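Local coordinates for protein putative platelet activating factor (Streptococcus pneumoniae, PDB 2HSJ) that is of unknown function but belongs to the GDSL-like (SGNH) hydrolase family and probably hydrolyses ester bonds, at residues D[35-40]-D[56-61]; D[29-34]-D[80-85]; D[136-141]-D[186-191]; D[131-136]-D[173-178]; D[15-20]-D[66-71]. All blocks are in the same frame, centred on the assembly; numbering follows the deposited sequence.

Interaction 1. Residues D[35-40]-D[56-61]; sequences PNILFI and TSKTIV
T59 O is the first thing to find here: it takes two backbone amides at once, N36 N at 2.9 Å and I37 N at 3.1 Å. From there the pairing runs on without a break. V61 N gives its hydrogen to I37 O, F39 N gives its own to V61 O at 2.9 Å, and I60 CA adds a CH...O contact to I37 O. I37 and I60 lie side by side on one face of the sheet, CB of I37 being 4.1 Å from CG1 of I60; on the other face L38 does the same with V61, whose CG2 branch also rests on CB of P35, 3.8 Å away. These are parallel bridges, joining strand 37-41 to strand 60-64, the outermost strand on this side, within the chain, of the five-stranded parallel sheet of the SGNH-hydrolase fold. Ahead of the strands, K58 folds back at chi3 and chi4 (-81° and -88°), which brings NZ to 2.9 Å from N36 OD1, tilted out of the carbonyl plane, while CD of K58 crosses CG1 of I37 at a slant. The amine's strongest partner is D87 of the second subunit, and it also bonds L213 O, so one buried ammonium group ties the strand ends to both the C terminus and the subunit interface. Behind I60, helix 50-54 covers the sheet with L50 and F54.

Interaction 2. Residues D[29-34]-D[80-85]; sequences HISVVE and HLYGGA
An ST turn at the exit of helix 3-30 meets the loop 80-85 where S31 touches the phenol of Y82. S31 OG, set opposite the backbone N by chi1 of 172°, accepts V33 N at 3.1 Å, closing the turn, and shares a hydrogen bond with Y82 OH at 2.8 Å. Either hydroxyl could be the donor. CB of S31 comes close as well, 3.6 Å from Y82 CE1, and V33 CG2 sits 3.7 Å from Y82 OH, so two side chains of the turn meet the hydroxyl end of the tyrosine. A weak bond to E52 of the third subunit also reaches that phenol, and V33 packs on Q51 of the same neighbour.

Further along, E34 bends at chi2 (-75°) and brings its carboxylate to the backbone of G83 and G84. E34 OE1 takes G84 N at 2.9 Å in a nearly straight bond, arriving on the syn side and a little out of the carboxylate plane. E34 OE1 also accepts a hydrogen from a water, 2.8 Å away, that in turn accepts A85 N. Two successive loop amides are thus held by one carboxylate oxygen, one directly and one through water. In 29-34, S31 OG holds V33 N, two residues on: the signature of an ST turn, here leading the chain out of the long N-terminal helix.

Interaction 3. Residues D[136-141]-D[186-191]; sequences NEREEY and LKKEYT
N136 uses its amide twice: ND2 crosses to L186 O, 2.8 Å away and close to the amide plane, while OD1 turns back on its own segment, closing an Asx turn by accepting R138 N at 3.0 Å. With CG opposite the backbone N (chi1 -171°), the amide reaches across to the loop 186-191. A short 3-10 segment, 139-141, leads into helix 142-145, with Y141 at the N-cap position. The ring of Y141 is braced within its own segment: E140 CG lies 3.8 Å above the centre of one face, and N136 OD1 meets an edge in plane. E140 then runs extended to R138, whose NE and NH2 both grip its OE2 side-on, NE at 2.9 Å, the oxygen lying in the guanidinium plane.

K188 passes Y141 at about a right angle. Its CG is anti to the backbone N and the chain bends at chi2 and chi4, which takes K188 CE to Y141 OH and to 3.4 Å from E140 OE2, though NZ stays beyond salt-bridge range. T191 puts CG2 4.0 Å from Y141 OH, oblique to the ring, its OG1 being bound to H196 O and G194 N. Last, a water bridges Y141 OH, 2.7 Å away, to T191 O at 2.9 Å.

Interaction 4. Residues D[131-136]-D[173-178]; sequences SILPVN and VPVFDC
S131 OG is the dense point of the contact. Two consecutive amides, V175 N and F176 N, both donate to it at 2.9 Å, the first more straightly (149°) than the second (133°). Its chi1 of 61° turns the hydroxyl between backbone N and carbonyl carbon, facing segment 173-178, and V175 CG2 presses on the same oxygen at 3.2 Å. Beside it S131 N donates to V173 O in a nearly straight bond. Hydrophobic packing continues from there: L133 CD2 lies 3.6 Å from V175 CG2, and P134 lays its CB over one face of the F176 ring, 4.0 Å from the centroid, as a CH-pi contact. The ring edge, meanwhile, points at I132 O, F176 CD1 being 3.4 Å from I132 O.

Both segments follow neighbouring strands of the parallel sheet, 126-130 and 170-173, and run on almost parallel past the C-terminal ends of those strands. In the SGNH-hydrolase fold that is where connecting loops gather; here the serine holds the amides of V175 and F176, leading into the short helix, against the loop that leaves strand 126-130. Helices flank the packed half, N157 and I153 of helix 150-164 reaching S131 and F176, and L209 of helix 199-209 lying on V175. The other half faces solvent: P174 starts its side chain away from 131-136 and is exposed, and D177 and C178 lie on the exposed side of the short helix, C178 brushing S208.

Interaction 5. Residues D[15-20]-D[66-71]; sequences KEQEKI and RGYQTG
Q17, on the long helix 3-30, reaches the turn after strand 60-64 that carries R66 and G67, probably the second conserved block of the SGNH hydrolases, judging by position and sequence. The one clear hydrogen bond between the segments is Q17 NE2 to R66 O, 3.0 Å and nearly straight, with the donor in the carbonyl plane on a lone pair. The glutamine runs extended beyond CG, which carries its amide the full length from helix to turn, and NE2 also lies near the edge of the Y68 ring, 4.1 Å from Y68 CD1. G67 takes a positive phi of 73°, and its N bonds S43 OG, the serine of the GDS sequence, which is consistent with the oxyanion-hole glycine of relatives; Y68 shares its hydroxyl with H80 and Q21.

Charge comes next. E16 OE1 stands 3.7 Å from R66 NH1, a long salt bridge in which the oxygen is well out of the guanidinium plane, so only electrostatics are at work. E16 OE2 holds K19 NZ at 2.9 Å on its syn side, making a small network, while R66 has its stronger partner in E46 through NH2.

The apolar part is small. I20 lies across the arginine at about a right angle, with I20 CD1 over one face of the R66 guanidinium, 3.7 Å from R66 NH2.

From the N terminus, interaction 5 opens first on helix 3-30 and closes at the turn before helix 70-75. Interaction 2 opens later on the end of the same helix and closes at 80-85, so the two cross; Y68 OH and H80 NE2, 2.7 Å apart, probably join them by a hydrogen bond. Interaction 1, pairing strands 37-41 and 60-64, is nested inside both loops and touches interaction 2 through P35 and Y82. On the far half of the sheet interaction 4 opens at 131 and interaction 3 at 136; they share N136 and cross again, closing at 173-178 and 186-191. Together the contacts tie the N-terminal helix to one sheet edge and link the loops beyond the other.

Interaction 1. Residues D[35-40]-D[56-61]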
# COMPACT_ATOMS: atom_id res chain seq x y z
N PRO D 35 7.63 4.14 1.20
CA PRO D 35 7.39 5.57 1.31
C PRO D 35 7.28 6.23 -0.05
O PRO D 35 8.16 6.06 -0.88
CB PRO D 35 8.60 6.12 2.06
CG PRO D 35 9.55 4.99 2.20
CD PRO D 35 8.94 3.72 1.76
N ASN D 36 6.20 6.95 -0.27
CA ASN D 36 6.10 7.81 -1.44
C ASN D 36 6.78 9.15 -1.15
O ASN D 36 7.44 9.73 -2.01
CB ASN D 36 4.64 7.98 -1.85
CG ASN D 36 4.48 8.90 -3.05
OD1 ASN D 36 4.16 10.08 -2.90
ND2 ASN D 36 4.74 8.36 -4.27
N ILE D 37 6.61 9.62 0.09
CA ILE D 37 7.22 10.85 0.57
C ILE D 37 7.92 10.48 1.88
O ILE D 37 7.33 9.79 2.74
CB ILE D 37 6.14 11.94 0.85
CG1 ILE D 37 5.17 12.08 -0.33
CG2 ILE D 37 6.77 13.25 1.34
CD1 ILE D 37 5.68 12.74 -1.53
N LEU D 38 9.18 10.91 2.02
CA LEU D 38 9.85 10.87 3.32
C LEU D 38 9.88 12.28 3.88
O LEU D 38 10.36 13.20 3.19
CB LEU D 38 11.29 10.36 3.16
CG LEU D 38 11.42 8.86 2.88
CD1 LEU D 38 12.78 8.54 2.29
CD2 LEU D 38 11.25 8.00 4.14
N PHE D 39 9.39 12.48 5.11
CA PHE D 39 9.53 13.77 5.79
C PHE D 39 10.72 13.64 6.72
O PHE D 39 10.73 12.78 7.59
CB PHE D 39 8.27 14.12 6.60
CG PHE D 39 7.33 15.07 5.90
CD1 PHE D 39 6.63 14.66 4.78
CD2 PHE D 39 7.14 16.36 6.37
CE1 PHE D 39 5.74 15.52 4.12
CE2 PHE D 39 6.27 17.23 5.71
CZ PHE D 39 5.58 16.81 4.60
N ILE D 40 11.73 14.48 6.49
CA ILE D 40 12.97 14.44 7.27
C ILE D 40 13.19 15.80 7.92
O ILE D 40 12.94 16.85 7.33
CB ILE D 40 14.19 14.09 6.34
CG1 ILE D 40 13.97 12.71 5.71
CG2 ILE D 40 15.52 14.17 7.09
CD1 ILE D 40 15.04 12.38 4.69
N THR D 56 -4.16 9.02 4.32
CA THR D 56 -3.37 7.80 4.15
C THR D 56 -3.26 7.36 2.69
O THR D 56 -2.57 6.35 2.37
CB THR D 56 -3.98 6.61 4.92
OG1 THR D 56 -5.26 6.32 4.41
CG2 THR D 56 -4.09 6.93 6.42
N SER D 57 -3.89 8.10 1.78
CA SER D 57 -3.90 7.63 0.39
C SER D 57 -2.50 7.71 -0.22
O SER D 57 -2.12 6.86 -1.03
CB SER D 57 -4.95 8.34 -0.47
OG SER D 57 -6.26 8.04 0.02
N LYS D 58 -1.74 8.72 0.20
CA LYS D 58 -0.35 8.89 -0.19
C LYS D 58 0.45 8.52 1.05
O LYS D 58 0.23 9.10 2.13
CB LYS D 58 -0.10 10.36 -0.57
CG LYS D 58 1.31 10.68 -0.97
CD LYS D 58 1.40 12.11 -1.52
CE LYS D 58 0.98 12.21 -2.97
NZ LYS D 58 2.13 11.97 -3.89
N THR D 59 1.40 7.59 0.90
CA THR D 59 2.17 7.12 2.04
C THR D 59 3.34 8.04 2.34
O THR D 59 4.33 8.09 1.59
CB THR D 59 2.70 5.69 1.84
OG1 THR D 59 1.59 4.84 1.54
CG2 THR D 59 3.37 5.17 3.10
N ILE D 60 3.21 8.73 3.47
CA ILE D 60 4.21 9.69 3.93
C ILE D 60 4.77 9.10 5.22
O ILE D 60 4.03 8.76 6.13
CB ILE D 60 3.56 11.06 4.28
CG1 ILE D 60 2.74 11.52 3.06
CG2 ILE D 60 4.67 12.07 4.71
CD1 ILE D 60 1.99 12.89 3.21
N VAL D 61 6.09 8.96 5.24
CA VAL D 61 6.75 8.34 6.38
C VAL D 61 7.59 9.36 7.15
O VAL D 61 8.32 10.16 6.56
CB VAL D 61 7.63 7.10 5.93
CG1 VAL D 61 8.48 6.53 7.05
CG2 VAL D 61 6.74 5.99 5.38

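Interaction 2. Residues D[29-34]-D[80-85]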
# COMPACT_ATOMS: atom_id res chain seq x y z
N HIS D 29 14.73 -1.39 7.29
CA HIS D 29 14.91 -2.73 6.73
C HIS D 29 13.65 -3.58 6.75
O HIS D 29 13.45 -4.42 5.86
CB HIS D 29 15.98 -3.50 7.49
CG HIS D 29 17.37 -3.01 7.23
ND1 HIS D 29 17.99 -3.14 6.01
CD2 HIS D 29 18.27 -2.41 8.05
CE1 HIS D 29 19.21 -2.62 6.08
NE2 HIS D 29 19.40 -2.17 7.31
N ILE D 30 12.84 -3.40 7.79
CA ILE D 30 11.69 -4.29 7.96
C ILE D 30 10.33 -3.63 7.70
O ILE D 30 9.30 -4.29 7.76
CB ILE D 30 11.68 -5.01 9.34
CG1 ILE D 30 11.36 -4.05 10.51
CG2 ILE D 30 13.01 -5.79 9.56
CD1 ILE D 30 10.96 -4.80 11.80
N SER D 31 10.34 -2.34 7.40
CA SER D 31 9.05 -1.68 7.12
C SER D 31 8.23 -2.43 6.05
O SER D 31 8.80 -2.90 5.03
CB SER D 31 9.29 -0.27 6.64
OG SER D 31 8.06 0.30 6.19
N VAL D 32 6.91 -2.47 6.24
CA VAL D 32 6.03 -3.13 5.27
C VAL D 32 5.42 -2.13 4.28
O VAL D 32 4.63 -2.53 3.42
CB VAL D 32 4.92 -3.98 5.94
CG1 VAL D 32 5.53 -4.98 6.88
CG2 VAL D 32 3.88 -3.10 6.66
N VAL D 33 5.77 -0.84 4.39
CA VAL D 33 5.24 0.14 3.44
C VAL D 33 6.36 0.67 2.56
O VAL D 33 7.54 0.64 2.92
CB VAL D 33 4.50 1.31 4.15
CG1 VAL D 33 3.36 0.76 4.98
CG2 VAL D 33 5.46 2.12 5.03
N GLU D 34 5.97 1.20 1.40
CA GLU D 34 6.89 1.90 0.52
C GLU D 34 6.65 3.39 0.67
O GLU D 34 5.55 3.88 0.35
CB GLU D 34 6.61 1.48 -0.93
CG GLU D 34 7.18 0.10 -1.26
CD GLU D 34 8.69 0.09 -1.45
OE1 GLU D 34 9.35 1.14 -1.27
OE2 GLU D 34 9.24 -0.98 -1.78
N HIS D 80 17.63 8.01 7.66
CA HIS D 80 16.44 8.77 7.27
C HIS D 80 15.95 8.41 5.90
O HIS D 80 14.95 8.98 5.45
CB HIS D 80 16.73 10.27 7.36
CG HIS D 80 17.13 10.68 8.73
ND1 HIS D 80 16.23 11.14 9.67
CD2 HIS D 80 18.34 10.63 9.36
CE1 HIS D 80 16.87 11.40 10.80
NE2 HIS D 80 18.14 11.06 10.65
N LEU D 81 16.62 7.46 5.24
CA LEU D 81 16.32 7.14 3.83
C LEU D 81 16.10 5.65 3.62
O LEU D 81 16.98 4.83 3.97
CB LEU D 81 17.46 7.60 2.93
CG LEU D 81 17.79 9.11 2.91
CD1 LEU D 81 19.10 9.38 2.17
CD2 LEU D 81 16.66 9.88 2.27
N TYR D 82 14.94 5.29 3.06
CA TYR D 82 14.72 3.94 2.55
C TYR D 82 13.60 3.98 1.53
O TYR D 82 12.90 5.01 1.40
CB TYR D 82 14.39 2.95 3.65
CG TYR D 82 12.96 2.97 4.17
CD1 TYR D 82 12.04 2.00 3.76
CD2 TYR D 82 12.54 3.93 5.10
CE1 TYR D 82 10.74 1.96 4.26
CE2 TYR D 82 11.23 3.92 5.59
CZ TYR D 82 10.32 2.94 5.15
OH TYR D 82 9.02 2.88 5.65
N GLY D 83 13.46 2.88 0.80
CA GLY D 83 12.37 2.69 -0.13
C GLY D 83 12.82 2.50 -1.55
O GLY D 83 13.88 2.99 -1.96
N GLY D 84 11.99 1.81 -2.30
CA GLY D 84 12.26 1.58 -3.71
C GLY D 84 11.58 2.53 -4.68
O GLY D 84 11.79 2.40 -5.90
N ALA D 85 10.74 3.44 -4.15
CA ALA D 85 9.96 4.33 -5.03
C ALA D 85 9.68 5.67 -4.34
O ALA D 85 8.53 6.12 -4.22
CB ALA D 85 8.67 3.65 -5.42
O HOH W 1 9.66 3.89 -1.59

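Interaction 3. Residues D[136-141]-D[186-191]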
# COMPACT_ATOMS: atom_id res chain seq x y z
N ASN D 136 7.44 33.03 17.41
CA ASN D 136 6.68 34.11 18.03
C ASN D 136 7.58 34.79 19.04
O ASN D 136 8.12 34.14 19.94
CB ASN D 136 5.38 33.59 18.65
CG ASN D 136 4.47 34.73 19.10
OD1 ASN D 136 4.81 35.47 20.00
ND2 ASN D 136 3.31 34.87 18.45
N GLU D 137 7.75 36.10 18.86
CA GLU D 137 8.73 36.87 19.63
C GLU D 137 8.15 37.48 20.92
O GLU D 137 8.84 38.24 21.61
CB GLU D 137 9.42 37.92 18.74
CG GLU D 137 10.38 37.30 17.69
CD GLU D 137 11.01 38.33 16.74
OE1 GLU D 137 10.70 39.53 16.88
OE2 GLU D 137 11.84 37.93 15.88
N ARG D 138 6.90 37.15 21.26
CA ARG D 138 6.28 37.67 22.50
C ARG D 138 7.11 37.23 23.70
O ARG D 138 7.68 36.14 23.70
CB ARG D 138 4.83 37.18 22.66
CG ARG D 138 3.80 37.91 21.78
CD ARG D 138 2.41 37.24 21.85
NE ARG D 138 1.83 37.23 23.19
CZ ARG D 138 1.15 38.24 23.74
NH1 ARG D 138 0.94 39.37 23.07
NH2 ARG D 138 0.67 38.11 24.97
N GLU D 139 7.19 38.09 24.71
CA GLU D 139 8.00 37.80 25.90
C GLU D 139 7.70 36.43 26.55
O GLU D 139 8.61 35.74 27.02
CB GLU D 139 7.85 38.93 26.93
CG GLU D 139 8.90 38.87 28.04
CD GLU D 139 8.56 39.75 29.25
OE1 GLU D 139 7.74 40.70 29.15
OE2 GLU D 139 9.15 39.48 30.33
N GLU D 140 6.42 36.04 26.57
CA GLU D 140 6.00 34.79 27.21
C GLU D 140 6.61 33.52 26.61
O GLU D 140 6.57 32.47 27.23
CB GLU D 140 4.47 34.68 27.21
CG GLU D 140 3.85 34.60 25.82
CD GLU D 140 2.35 34.37 25.86
OE1 GLU D 140 1.90 33.50 26.65
OE2 GLU D 140 1.63 35.06 25.11
N TYR D 141 7.14 33.62 25.39
CA TYR D 141 7.68 32.46 24.68
C TYR D 141 9.21 32.43 24.62
O TYR D 141 9.77 31.58 23.93
CB TYR D 141 7.16 32.44 23.25
CG TYR D 141 5.67 32.32 23.09
CD1 TYR D 141 4.96 31.32 23.74
CD2 TYR D 141 4.98 33.19 22.26
CE1 TYR D 141 3.57 31.21 23.56
CE2 TYR D 141 3.62 33.09 22.08
CZ TYR D 141 2.92 32.10 22.74
OH TYR D 141 1.56 32.00 22.55
N LEU D 186 5.13 34.09 14.11
CA LEU D 186 4.34 32.87 14.11
C LEU D 186 3.03 33.15 14.86
O LEU D 186 3.06 33.56 16.02
CB LEU D 186 5.10 31.76 14.83
CG LEU D 186 4.43 30.41 15.01
CD1 LEU D 186 4.10 29.80 13.68
CD2 LEU D 186 5.40 29.52 15.77
N LYS D 187 1.88 32.91 14.21
CA LYS D 187 0.57 33.23 14.81
C LYS D 187 0.41 32.58 16.17
O LYS D 187 0.75 31.40 16.34
CB LYS D 187 -0.60 32.80 13.90
CG LYS D 187 -0.72 33.55 12.59
CD LYS D 187 -1.91 33.13 11.71
CE LYS D 187 -3.20 32.99 12.51
NZ LYS D 187 -4.44 32.84 11.63
N LYS D 188 -0.13 33.34 17.12
CA LYS D 188 -0.33 32.78 18.45
C LYS D 188 -1.11 31.46 18.39
O LYS D 188 -0.74 30.47 19.04
CB LYS D 188 -1.01 33.80 19.39
CG LYS D 188 -0.96 33.38 20.85
CD LYS D 188 -0.78 34.57 21.79
CE LYS D 188 -1.03 34.17 23.22
NZ LYS D 188 -2.50 34.06 23.47
N GLU D 189 -2.17 31.40 17.57
CA GLU D 189 -2.97 30.18 17.51
C GLU D 189 -2.22 28.99 16.93
O GLU D 189 -2.64 27.87 17.13
CB GLU D 189 -4.28 30.36 16.75
CG GLU D 189 -4.14 30.64 15.31
CD GLU D 189 -5.39 30.27 14.51
OE1 GLU D 189 -5.96 29.15 14.70
OE2 GLU D 189 -5.82 31.11 13.68
N TYR D 190 -1.12 29.26 16.21
CA TYR D 190 -0.38 28.22 15.50
C TYR D 190 0.75 27.63 16.33
O TYR D 190 1.43 26.73 15.85
CB TYR D 190 0.19 28.79 14.18
CG TYR D 190 -0.81 29.09 13.09
CD1 TYR D 190 -2.14 28.70 13.20
CD2 TYR D 190 -0.41 29.76 11.94
CE1 TYR D 190 -3.05 28.97 12.18
CE2 TYR D 190 -1.29 30.02 10.93
CZ TYR D 190 -2.61 29.64 11.06
OH TYR D 190 -3.45 29.93 10.00
N THR D 191 0.94 28.14 17.55
CA THR D 191 2.08 27.73 18.38
C THR D 191 1.69 27.24 19.78
O THR D 191 0.69 27.69 20.33
CB THR D 191 3.16 28.83 18.45
OG1 THR D 191 4.37 28.30 19.00
CG2 THR D 191 2.71 30.01 19.30
O HOH W 2 -0.04 29.83 22.07

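Interaction 4. Residues D[131-136]-D[173-178]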
# COMPACT_ATOMS: atom_id res chain seq x y z
N SER D 131 11.13 26.36 3.79
CA SER D 131 11.59 27.49 4.58
C SER D 131 11.57 27.11 6.06
O SER D 131 10.62 26.49 6.53
CB SER D 131 10.63 28.66 4.34
OG SER D 131 9.33 28.31 4.74
N ILE D 132 12.59 27.53 6.81
CA ILE D 132 12.51 27.48 8.27
C ILE D 132 11.30 28.29 8.73
O ILE D 132 11.03 29.39 8.23
CB ILE D 132 13.81 28.04 8.89
CG1 ILE D 132 15.02 27.22 8.42
CG2 ILE D 132 13.70 28.15 10.41
CD1 ILE D 132 16.39 27.86 8.72
N LEU D 133 10.55 27.76 9.69
CA LEU D 133 9.30 28.40 10.09
C LEU D 133 9.55 29.61 10.99
O LEU D 133 10.60 29.69 11.65
CB LEU D 133 8.39 27.40 10.80
CG LEU D 133 8.20 26.04 10.13
CD1 LEU D 133 7.14 25.23 10.88
CD2 LEU D 133 7.79 26.22 8.71
N PRO D 134 8.59 30.55 11.06
CA PRO D 134 8.72 31.71 11.97
C PRO D 134 8.58 31.28 13.43
O PRO D 134 8.05 30.20 13.73
CB PRO D 134 7.56 32.63 11.58
CG PRO D 134 6.54 31.67 10.97
CD PRO D 134 7.30 30.54 10.33
N VAL D 135 9.06 32.14 14.31
CA VAL D 135 8.84 32.02 15.73
C VAL D 135 7.95 33.16 16.19
O VAL D 135 7.73 34.14 15.46
CB VAL D 135 10.18 32.04 16.50
CG1 VAL D 135 10.99 30.82 16.14
CG2 VAL D 135 10.97 33.35 16.24
N ASN D 136 7.44 33.03 17.41
CA ASN D 136 6.68 34.11 18.03
C ASN D 136 7.58 34.79 19.04
O ASN D 136 8.12 34.14 19.94
CB ASN D 136 5.38 33.59 18.65
CG ASN D 136 4.47 34.73 19.10
OD1 ASN D 136 4.81 35.47 20.00
ND2 ASN D 136 3.31 34.87 18.45
N VAL D 173 10.37 25.61 -0.72
CA VAL D 173 8.95 25.63 -0.41
C VAL D 173 8.70 26.76 0.60
O VAL D 173 8.98 26.61 1.77
CB VAL D 173 8.42 24.25 0.13
CG1 VAL D 173 6.91 24.32 0.38
CG2 VAL D 173 8.76 23.10 -0.84
N PRO D 174 8.17 27.90 0.13
CA PRO D 174 7.99 29.06 1.01
C PRO D 174 6.74 28.90 1.84
O PRO D 174 5.62 29.13 1.36
CB PRO D 174 7.88 30.23 0.01
CG PRO D 174 7.31 29.61 -1.23
CD PRO D 174 7.73 28.17 -1.26
N VAL D 175 6.91 28.40 3.06
CA VAL D 175 5.77 28.24 3.98
C VAL D 175 5.81 29.24 5.14
O VAL D 175 4.83 29.38 5.87
CB VAL D 175 5.63 26.79 4.54
CG1 VAL D 175 5.27 25.82 3.44
CG2 VAL D 175 6.89 26.32 5.23
N PHE D 176 6.95 29.92 5.32
CA PHE D 176 7.12 30.91 6.38
C PHE D 176 5.94 31.88 6.42
O PHE D 176 5.29 32.03 7.47
CB PHE D 176 8.45 31.66 6.16
CG PHE D 176 8.73 32.74 7.16
CD1 PHE D 176 9.60 32.52 8.21
CD2 PHE D 176 8.13 34.00 7.03
CE1 PHE D 176 9.88 33.52 9.13
CE2 PHE D 176 8.39 35.01 7.96
CZ PHE D 176 9.27 34.77 9.01
N ASP D 177 5.63 32.50 5.29
CA ASP D 177 4.62 33.56 5.29
C ASP D 177 3.22 33.03 5.63
O ASP D 177 2.39 33.76 6.20
CB ASP D 177 4.62 34.30 3.95
CG ASP D 177 5.90 35.14 3.72
OD1 ASP D 177 6.54 35.57 4.71
OD2 ASP D 177 6.23 35.40 2.55
N CYS D 178 2.96 31.76 5.31
CA CYS D 178 1.67 31.13 5.63
C CYS D 178 1.39 31.00 7.11
O CYS D 178 0.24 30.87 7.52
CB CYS D 178 1.55 29.75 4.99
SG CYS D 178 1.44 29.84 3.17

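Interaction 5. Residues D[15-20]-D[66-71]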
# COMPACT_ATOMS: atom_id res chain seq x y z
N LYS D 15 20.98 10.97 23.99
CA LYS D 15 20.57 9.55 24.04
C LYS D 15 19.20 9.30 23.40
O LYS D 15 19.00 8.24 22.79
CB LYS D 15 20.63 8.96 25.45
CG LYS D 15 20.94 7.46 25.42
CD LYS D 15 20.78 6.80 26.77
CE LYS D 15 21.68 5.59 26.89
NZ LYS D 15 23.05 5.98 27.36
N GLU D 16 18.27 10.24 23.53
CA GLU D 16 17.00 10.10 22.81
C GLU D 16 17.22 10.11 21.29
O GLU D 16 16.64 9.30 20.56
CB GLU D 16 16.00 11.18 23.22
CG GLU D 16 15.48 11.06 24.65
CD GLU D 16 14.82 9.73 24.91
OE1 GLU D 16 13.71 9.49 24.40
OE2 GLU D 16 15.41 8.91 25.63
N GLN D 17 18.07 11.00 20.80
CA GLN D 17 18.33 11.05 19.35
C GLN D 17 18.96 9.75 18.86
O GLN D 17 18.56 9.21 17.82
CB GLN D 17 19.23 12.24 19.00
CG GLN D 17 18.58 13.59 19.25
CD GLN D 17 19.56 14.74 19.01
OE1 GLN D 17 20.75 14.59 19.28
NE2 GLN D 17 19.07 15.87 18.53
N GLU D 18 19.94 9.23 19.61
CA GLU D 18 20.59 7.98 19.27
C GLU D 18 19.59 6.80 19.28
O GLU D 18 19.62 5.96 18.38
CB GLU D 18 21.73 7.71 20.26
CG GLU D 18 22.46 6.40 20.04
CD GLU D 18 23.50 6.12 21.11
OE1 GLU D 18 24.14 7.09 21.60
OE2 GLU D 18 23.68 4.92 21.47
N LYS D 19 18.69 6.78 20.26
CA LYS D 19 17.65 5.74 20.30
C LYS D 19 16.74 5.81 19.07
O LYS D 19 16.34 4.79 18.52
CB LYS D 19 16.80 5.87 21.57
CG LYS D 19 17.53 5.38 22.80
CD LYS D 19 16.91 5.91 24.11
CE LYS D 19 15.42 5.58 24.25
NZ LYS D 19 14.84 6.11 25.54
N ILE D 20 16.39 7.03 18.66
CA ILE D 20 15.51 7.15 17.49
C ILE D 20 16.25 6.79 16.21
O ILE D 20 15.69 6.12 15.35
CB ILE D 20 14.86 8.54 17.40
CG1 ILE D 20 13.97 8.76 18.62
CG2 ILE D 20 14.08 8.66 16.09
CD1 ILE D 20 13.60 10.23 18.89
N ARG D 66 13.68 15.00 17.16
CA ARG D 66 13.73 16.20 18.00
C ARG D 66 15.15 16.70 18.16
O ARG D 66 16.11 15.93 18.22
CB ARG D 66 13.15 15.89 19.37
CG ARG D 66 14.06 14.91 20.18
CD ARG D 66 13.36 14.21 21.28
NE ARG D 66 12.41 13.24 20.79
CZ ARG D 66 11.77 12.40 21.59
NH1 ARG D 66 12.04 12.41 22.89
NH2 ARG D 66 10.89 11.55 21.09
N GLY D 67 15.27 18.02 18.18
CA GLY D 67 16.54 18.68 18.43
C GLY D 67 17.54 18.60 17.28
O GLY D 67 18.70 19.01 17.46
N TYR D 68 17.12 18.11 16.11
CA TYR D 68 18.12 17.85 15.05
C TYR D 68 18.61 19.16 14.45
O TYR D 68 17.90 20.15 14.43
CB TYR D 68 17.49 17.04 13.93
CG TYR D 68 18.17 15.73 13.59
CD1 TYR D 68 18.84 14.97 14.57
CD2 TYR D 68 18.08 15.20 12.29
CE1 TYR D 68 19.41 13.71 14.23
CE2 TYR D 68 18.62 13.97 11.97
CZ TYR D 68 19.26 13.24 12.93
OH TYR D 68 19.79 12.03 12.60
N GLN D 69 19.84 19.10 13.99
CA GLN D 69 20.51 20.20 13.31
C GLN D 69 21.06 19.64 12.02
O GLN D 69 21.22 18.43 11.89
CB GLN D 69 21.68 20.73 14.12
CG GLN D 69 21.29 21.33 15.45
CD GLN D 69 22.51 21.62 16.31
OE1 GLN D 69 22.61 21.14 17.43
NE2 GLN D 69 23.44 22.39 15.77
N THR D 70 21.42 20.51 11.09
CA THR D 70 21.89 20.07 9.77
C THR D 70 23.10 19.14 9.86
O THR D 70 23.21 18.17 9.13
CB THR D 70 22.22 21.27 8.81
OG1 THR D 70 23.32 22.03 9.33
CG2 THR D 70 20.96 22.18 8.59
N GLY D 71 24.04 19.44 10.76
CA GLY D 71 25.22 18.58 10.90
C GLY D 71 24.91 17.16 11.37
O GLY D 71 25.53 16.20 10.90